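Local structure of beta-galactosidase (6Y2K) at residues S136-N141 with V240-G245. The protein hydrolyses terminal beta-D-galactosyl residues of beta-galactosides as a cold-active, hexameric glycoside hydrolase of family GH42. Numbering follows the deposited sequence.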
loop_
_atom_site.group_PDB
_atom_site.type_symbol
_atom_site.label_atom_id
_atom_site.label_comp_id
_atom_site.label_asym_id
_atom_site.label_seq_id
_atom_site.Cartn_x
_atom_site.Cartn_y
_atom_site.Cartn_z
ATOM N N SER A 136 -6.160 50.882 -28.686
ATOM C CA SER A 136 -4.984 50.259 -28.099
ATOM C C SER A 136 -4.191 49.491 -29.149
ATOM O O SER A 136 -4.756 49.073 -30.163
ATOM C CB SER A 136 -5.452 49.303 -26.994
ATOM O OG SER A 136 -4.399 48.490 -26.513
ATOM N N TRP A 137 -2.895 49.292 -28.897
ATOM C CA TRP A 137 -2.066 48.422 -29.734
ATOM C C TRP A 137 -1.405 47.343 -28.896
ATOM O O TRP A 137 -0.858 47.647 -27.837
ATOM C CB TRP A 137 -0.952 49.211 -30.427
ATOM C CG TRP A 137 -1.390 50.199 -31.467
ATOM C CD1 TRP A 137 -1.859 51.458 -31.250
ATOM C CD2 TRP A 137 -1.357 50.021 -32.883
ATOM N NE1 TRP A 137 -2.133 52.071 -32.441
ATOM C CE2 TRP A 137 -1.826 51.215 -33.464
ATOM C CE3 TRP A 137 -0.963 48.968 -33.722
ATOM C CZ2 TRP A 137 -1.919 51.392 -34.851
ATOM C CZ3 TRP A 137 -1.052 49.141 -35.102
ATOM C CH2 TRP A 137 -1.533 50.341 -35.652
ATOM N N GLN A 138 -1.442 46.100 -29.382
ATOM C CA GLN A 138 -0.616 45.008 -28.840
ATOM C C GLN A 138 0.617 44.864 -29.717
ATOM O O GLN A 138 0.491 44.645 -30.926
ATOM C CB GLN A 138 -1.380 43.677 -28.833
ATOM C CG GLN A 138 -0.544 42.487 -28.345
ATOM C CD GLN A 138 -1.288 41.173 -28.414
ATOM O OE1 GLN A 138 -2.180 40.929 -27.613
ATOM N NE2 GLN A 138 -0.918 40.315 -29.366
ATOM N N THR A 139 1.806 44.977 -29.128
ATOM C CA THR A 139 3.047 44.718 -29.862
ATOM C C THR A 139 3.268 43.213 -30.008
ATOM O O THR A 139 3.265 42.496 -29.019
ATOM C CB THR A 139 4.264 45.329 -29.160
ATOM O OG1 THR A 139 4.284 44.921 -27.786
ATOM C CG2 THR A 139 4.212 46.852 -29.245
ATOM N N ASP A 140 3.429 42.735 -31.238
ATOM C CA ASP A 140 3.832 41.347 -31.484
ATOM C C ASP A 140 2.765 40.399 -30.851
ATOM O O ASP A 140 1.553 40.697 -30.908
ATOM C CB ASP A 140 5.272 41.163 -30.951
ATOM C CG ASP A 140 6.014 39.957 -31.545
ATOM O OD1 ASP A 140 5.888 38.848 -30.957
ATOM O OD2 ASP A 140 6.780 40.132 -32.526
ATOM N N ASN A 141 3.190 39.266 -30.291
ATOM C CA ASN A 141 2.290 38.314 -29.638
ATOM C C ASN A 141 3.113 37.318 -28.820
ATOM O O ASN A 141 3.829 36.497 -29.389
ATOM C CB ASN A 141 1.439 37.546 -30.657
ATOM C CG ASN A 141 0.362 36.708 -29.986
ATOM O OD1 ASN A 141 -0.676 37.239 -29.542
ATOM N ND2 ASN A 141 0.604 35.399 -29.887
ATOM N N VAL A 240 0.257 47.859 -25.120
ATOM C CA VAL A 240 0.169 46.680 -24.267
ATOM C C VAL A 240 0.929 45.532 -24.920
ATOM O O VAL A 240 1.093 45.506 -26.146
ATOM C CB VAL A 240 -1.322 46.308 -24.009
ATOM C CG1 VAL A 240 -2.061 45.949 -25.288
ATOM C CG2 VAL A 240 -1.467 45.186 -22.985
ATOM N N HIS A 241 1.421 44.613 -24.094
ATOM C CA HIS A 241 1.883 43.321 -24.569
ATOM C C HIS A 241 1.194 42.202 -23.783
ATOM O O HIS A 241 0.762 42.410 -22.637
ATOM C CB HIS A 241 3.406 43.185 -24.493
ATOM C CG HIS A 241 3.892 41.931 -25.142
ATOM N ND1 HIS A 241 3.912 41.771 -26.511
ATOM C CD2 HIS A 241 4.258 40.737 -24.618
ATOM C CE1 HIS A 241 4.308 40.547 -26.802
ATOM N NE2 HIS A 241 4.521 39.896 -25.672
ATOM N N ASN A 242 1.059 41.034 -24.419
ATOM C CA ASN A 242 0.397 39.877 -23.806
ATOM C C ASN A 242 1.426 38.856 -23.285
ATOM O O ASN A 242 2.039 38.124 -24.054
ATOM C CB ASN A 242 -0.667 39.253 -24.738
ATOM C CG ASN A 242 -0.114 38.782 -26.079
ATOM O OD1 ASN A 242 0.856 39.332 -26.610
ATOM N ND2 ASN A 242 -0.747 37.755 -26.639
ATOM N N TYR A 243 1.600 38.853 -21.963
ATOM C CA TYR A 243 2.524 37.964 -21.258
ATOM C C TYR A 243 1.851 36.629 -20.942
ATOM O O TYR A 243 0.652 36.449 -21.188
ATOM C CB TYR A 243 3.012 38.626 -19.966
ATOM C CG TYR A 243 3.567 40.019 -20.162
ATOM C CD1 TYR A 243 4.628 40.246 -21.033
ATOM C CD2 TYR A 243 3.046 41.110 -19.459
ATOM C CE1 TYR A 243 5.153 41.524 -21.213
ATOM C CE2 TYR A 243 3.567 42.392 -19.628
ATOM C CZ TYR A 243 4.621 42.597 -20.508
ATOM O OH TYR A 243 5.145 43.873 -20.682
ATOM N N MET A 244 2.625 35.693 -20.395
ATOM C CA MET A 244 2.166 34.313 -20.228
ATOM C C MET A 244 2.274 33.830 -18.792
ATOM O O MET A 244 2.986 34.416 -17.976
ATOM C CB MET A 244 2.971 33.390 -21.135
ATOM C CG MET A 244 2.799 33.688 -22.617
ATOM S SD MET A 244 3.943 32.771 -23.655
ATOM C CE MET A 244 5.482 33.625 -23.329
ATOM N N GLY A 245 1.545 32.757 -18.498
ATOM C CA GLY A 245 1.696 32.040 -17.239
ATOM C C GLY A 245 2.977 31.219 -17.261
ATOM O O GLY A 245 3.310 30.620 -18.278
#
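Neighbouring parallel strands of the TIM barrel, the fourth and fifth, meet here at their C-terminal ends, where Q138 and V240 form a parallel bridge. V240 N donates to W137 O at 2.9 Å, and T139 N donates to V240 O at 3.1 Å. Beyond the bridge the chains diverge, and side chains of H241 and N242 join them. The ring of H241, turned by a chi1 of -173° that sets CG opposite the backbone N, presents its edge to T139. ND1 gives its proton to T139 O at 2.7 Å, close to the ring plane; T139 OG1, bonded to N223 OD1, is a weak second acceptor. The amides of Q138 and N242 stack face to face, their planes 16° apart, with Q138 CD 3.4 Å from N242 OD1. Q138 NE2 donates to D140 O at 2.9 Å in the amide plane; with R33 on OE1, this fixes the amide's rotation. N242 ND2 donates a hydrogen bond to N141 OD1 at 2.9 Å, meeting it from above the carbonyl plane. N242 OD1 accepts from the backbone N of E142, probably the acid/base, as in GH42 relatives. A glycerol, probably from the crystallisation liquor, lies about 6 Å from the N141 side chain. D140 bonds T74 through OD2 and forms a salt bridge with R104 through OD1. Helix 205-233 covers W137 and T139, while strands 261-266 and 310-315 pack against V240.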